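Local coordinates for protein 2-keto acid:ferredoxin oxidoreductase subunit alpha (PDB 1YD7) that probably serves as the alpha subunit of a ferredoxin-dependent 2-oxoacid oxidoreductase that converts 2-oxoglutarate and CoA to succinyl-CoA and carbon dioxide, at residues P157-E162 with M192-Y197. Residues are numbered along the deposited sequence; the frame is centred on the assembly and turned at random. Where two conformers were deposited one is given.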
ATOM      1  N   PRO A 157      -5.956   6.640  -7.858  1.00 34.53           N
ATOM      2  CA  PRO A 157      -6.390   7.857  -7.171  1.00 35.08           C
ATOM      3  C   PRO A 157      -5.852   9.129  -7.862  1.00 34.32           C
ATOM      4  O   PRO A 157      -4.761   9.120  -8.432  1.00 31.44           O
ATOM      5  CB  PRO A 157      -5.805   7.699  -5.774  1.00 32.55           C
ATOM      6  CG  PRO A 157      -4.595   6.850  -5.957  1.00 32.57           C
ATOM      7  CD  PRO A 157      -4.911   5.922  -7.096  1.00 33.86           C
ATOM      8  N   SER A 158      -6.652  10.189  -7.831  1.00 38.05           N
ATOM      9  CA  SER A 158      -6.283  11.485  -8.446  1.00 39.75           C
ATOM     10  C   SER A 158      -6.185  12.602  -7.413  1.00 38.83           C
ATOM     11  O   SER A 158      -5.655  13.655  -7.705  1.00 41.54           O
ATOM     12  CB  SER A 158      -7.306  11.856  -9.527  1.00 39.44           C
ATOM     13  OG  SER A 158      -8.572  12.049  -8.925  1.00 40.49           O
ATOM     14  N   THR A 159      -6.693  12.347  -6.208  1.00 39.06           N
ATOM     15  CA  THR A 159      -6.568  13.234  -5.080  1.00 37.47           C
ATOM     16  C   THR A 159      -6.036  12.487  -3.847  1.00 40.54           C
ATOM     17  O   THR A 159      -5.997  11.231  -3.817  1.00 39.81           O
ATOM     18  CB  THR A 159      -7.922  13.829  -4.705  1.00 38.72           C
ATOM     19  OG1 THR A 159      -8.746  12.828  -4.098  1.00 39.25           O
ATOM     20  CG2 THR A 159      -8.634  14.378  -5.948  1.00 42.06           C
ATOM     21  N   VAL A 160      -5.656  13.273  -2.834  1.00 35.04           N
ATOM     22  CA  VAL A 160      -5.166  12.758  -1.554  1.00 34.02           C
ATOM     23  C   VAL A 160      -6.255  11.974  -0.840  1.00 34.51           C
ATOM     24  O   VAL A 160      -5.967  10.926  -0.267  1.00 35.78           O
ATOM     25  CB  VAL A 160      -4.622  13.877  -0.631  1.00 28.40           C
ATOM     26  CG1 VAL A 160      -4.207  13.347   0.715  1.00 29.06           C
ATOM     27  CG2 VAL A 160      -3.431  14.602  -1.271  1.00 31.53           C
ATOM     28  N   GLN A 161      -7.488  12.484  -0.856  1.00 34.44           N
ATOM     29  CA  GLN A 161      -8.647  11.755  -0.309  1.00 32.75           C
ATOM     30  C   GLN A 161      -8.785  10.363  -0.965  1.00 34.37           C
ATOM     31  O   GLN A 161      -8.997   9.368  -0.278  1.00 35.47           O
ATOM     32  CB  GLN A 161      -9.928  12.539  -0.531  1.00 33.27           C
ATOM     33  CG  GLN A 161     -11.206  11.882   0.035  1.00 32.06           C
ATOM     34  CD  GLN A 161     -11.190  11.817   1.529  1.00 35.98           C
ATOM     35  OE1 GLN A 161     -11.048  12.839   2.194  1.00 37.56           O
ATOM     36  NE2 GLN A 161     -11.346  10.611   2.082  1.00 38.82           N
ATOM     37  N   GLU A 162      -8.641  10.314  -2.285  1.00 34.73           N
ATOM     38  CA  GLU A 162      -8.685   9.061  -3.036  1.00 34.90           C
ATOM     39  C   GLU A 162      -7.489   8.142  -2.779  1.00 34.00           C
ATOM     40  O   GLU A 162      -7.654   6.936  -2.762  1.00 29.69           O
ATOM     41  CB  GLU A 162      -8.809   9.341  -4.524  1.00 33.90           C
ATOM     42  CG  GLU A 162     -10.185   9.843  -4.886  1.00 35.06           C
ATOM     43  CD  GLU A 162     -10.374  10.020  -6.374  1.00 34.23           C
ATOM     44  OE1 GLU A 162      -9.368  10.039  -7.112  1.00 37.46           O
ATOM     45  OE2 GLU A 162     -11.548  10.113  -6.797  1.00 38.78           O
HETATM   46  N   MSE A 192       0.822  16.081  -3.603  1.00 40.63           N
HETATM   47  CA  MSE A 192      -0.317  16.944  -3.299  1.00 43.12           C
HETATM   48  C   MSE A 192      -0.558  16.902  -1.826  1.00 37.02           C
HETATM   49  O   MSE A 192      -0.313  15.871  -1.206  1.00 34.64           O
HETATM   50  CB  MSE A 192      -1.602  16.439  -3.916  1.00 47.20           C
HETATM   51  CG  MSE A 192      -1.613  16.384  -5.381  1.00 52.08           C
HETATM   52 SE   MSE A 192      -3.416  16.035  -6.012  1.00 59.53          SE
HETATM   53  CE  MSE A 192      -2.858  15.792  -7.837  1.00 53.17           C
ATOM     54  N   ARG A 193      -1.112  17.989  -1.292  1.00 32.71           N
ATOM     55  CA  ARG A 193      -1.411  18.120   0.132  1.00 30.75           C
ATOM     56  C   ARG A 193      -2.864  18.463   0.253  1.00 31.04           C
ATOM     57  O   ARG A 193      -3.347  19.313  -0.477  1.00 35.19           O
ATOM     58  CB  ARG A 193      -0.614  19.258   0.768  0.50 31.09           C
ATOM     59  CG  ARG A 193       0.846  18.996   0.944  0.50 28.49           C
ATOM     60  CD  ARG A 193       1.566  20.164   1.637  0.50 25.61           C
ATOM     61  NE  ARG A 193       3.005  19.942   1.682  0.50 20.95           N
ATOM     62  CZ  ARG A 193       3.807  20.063   0.630  0.50 25.48           C
ATOM     63  NH1 ARG A 193       3.322  20.414  -0.569  0.50 26.90           N
ATOM     64  NH2 ARG A 193       5.110  19.827   0.760  0.50 23.23           N
ATOM     65  N   GLU A 194      -3.584  17.802   1.154  1.00 30.95           N
ATOM     66  CA  GLU A 194      -5.000  18.068   1.322  1.00 32.45           C
ATOM     67  C   GLU A 194      -5.348  17.719   2.730  1.00 32.49           C
ATOM     68  O   GLU A 194      -4.710  16.840   3.320  1.00 36.29           O
ATOM     69  CB  GLU A 194      -5.832  17.255   0.315  1.00 35.81           C
ATOM     70  CG  GLU A 194      -7.309  17.146   0.663  1.00 37.83           C
ATOM     71  CD  GLU A 194      -8.178  16.364  -0.348  1.00 41.38           C
ATOM     72  OE1 GLU A 194      -7.675  15.786  -1.367  1.00 44.06           O
ATOM     73  OE2 GLU A 194      -9.408  16.349  -0.088  1.00 43.57           O
ATOM     74  N   ARG A 195      -6.348  18.409   3.285  1.00 34.75           N
ATOM     75  CA  ARG A 195      -6.807  18.140   4.643  1.00 37.44           C
ATOM     76  C   ARG A 195      -7.868  17.049   4.565  1.00 39.64           C
ATOM     77  O   ARG A 195      -8.910  17.239   3.942  1.00 43.96           O
ATOM     78  CB  ARG A 195      -7.386  19.397   5.282  1.00 39.45           C
ATOM     79  CG  ARG A 195      -7.741  19.287   6.766  1.00 36.85           C
ATOM     80  CD  ARG A 195      -8.156  20.686   7.315  1.00 38.61           C
ATOM     81  NE  ARG A 195      -8.386  20.645   8.758  1.00 35.02           N
ATOM     82  CZ  ARG A 195      -9.556  20.828   9.354  1.00 35.79           C
ATOM     83  NH1 ARG A 195     -10.635  21.159   8.661  1.00 39.15           N
ATOM     84  NH2 ARG A 195      -9.643  20.709  10.672  1.00 36.38           N
ATOM     85  N   VAL A 196      -7.579  15.896   5.157  1.00 37.84           N
ATOM     86  CA  VAL A 196      -8.502  14.777   5.123  1.00 38.03           C
ATOM     87  C   VAL A 196      -8.732  14.235   6.520  1.00 35.15           C
ATOM     88  O   VAL A 196      -7.817  14.159   7.347  1.00 35.21           O
ATOM     89  CB  VAL A 196      -8.043  13.623   4.163  1.00 39.85           C
ATOM     90  CG1 VAL A 196      -7.762  14.159   2.772  1.00 42.24           C
ATOM     91  CG2 VAL A 196      -6.846  12.936   4.684  1.00 41.82           C
ATOM     92  N   TYR A 197      -9.987  13.892   6.760  1.00 33.38           N
ATOM     93  CA  TYR A 197     -10.388  13.178   7.945  1.00 34.83           C
ATOM     94  C   TYR A 197      -9.822  11.735   7.922  1.00 33.20           C
ATOM     95  O   TYR A 197     -10.087  10.949   7.010  1.00 33.75           O
ATOM     96  CB  TYR A 197     -11.924  13.178   8.069  1.00 33.05           C
ATOM     97  CG  TYR A 197     -12.361  12.444   9.301  1.00 32.67           C
ATOM     98  CD1 TYR A 197     -12.163  12.992  10.555  1.00 30.53           C
ATOM     99  CD2 TYR A 197     -12.909  11.168   9.219  1.00 30.59           C
ATOM    100  CE1 TYR A 197     -12.511  12.298  11.704  1.00 31.87           C
ATOM    101  CE2 TYR A 197     -13.287  10.476  10.378  1.00 30.41           C
ATOM    102  CZ  TYR A 197     -13.078  11.036  11.609  1.00 31.31           C
ATOM    103  OH  TYR A 197     -13.420  10.349  12.777  1.00 32.52           O
TER
HETATM  104  O   HOH W   1     -11.608  10.443   5.092  1.00 30.96           O
HETATM  105  O   HOH W   2     -11.937  13.904   4.374  1.00 32.79           O
HETATM  106  O   HOH W   3     -11.609  15.666   1.135  1.00 42.95           O
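Val160 faces the strand from the first turn of its helix, and its two methyls point to different partners. CG2 lies 3.7 Å from Met192 CB, the two side chains running antiparallel alongside one another, and also meets Met192 O; Val160 CB packs on Glu194 CB. CG1, set anti to the backbone N (chi1 176°), comes to 4.2 Å from Val196 CG1, where the valines meet nearly perpendicular. Met192, a selenomethionine just past the end of helix 187-191, runs extended beyond CG and brings its CE to 3.5 Å from Ser158 O, a van der Waals approach.

Within 157-162, Thr159 caps helix 160-177: its OG1 accepts from Glu162 N at 3.1 Å. Glu162 OE1 turns back to the residue preceding the N-cap, accepting from Ser158 N and OG. The helix follows strand 153-155 of the parallel sheet in the thiamine diphosphate-binding family region. Strand 193-198 is instead part of a separate two-stranded antiparallel sheet with 19-24, Glu194 and Val196 bonding through their backbones to Ile23 and Asp21; the contact thus joins this small sheet to the N-terminal end of the helix.

Direct polar contact is slight: Gln161 N gives Glu194 OE1 a weak hydrogen bond of 3.3 Å, and the carboxylate's position at the helix N-terminus would probably favour its charged form. Water carries the rest. One molecule donates to both Gln161 OE1 and Glu194 OE2; two others connect the Gln161 amide with Tyr197 N and O, while NE2 also bonds to Asp165.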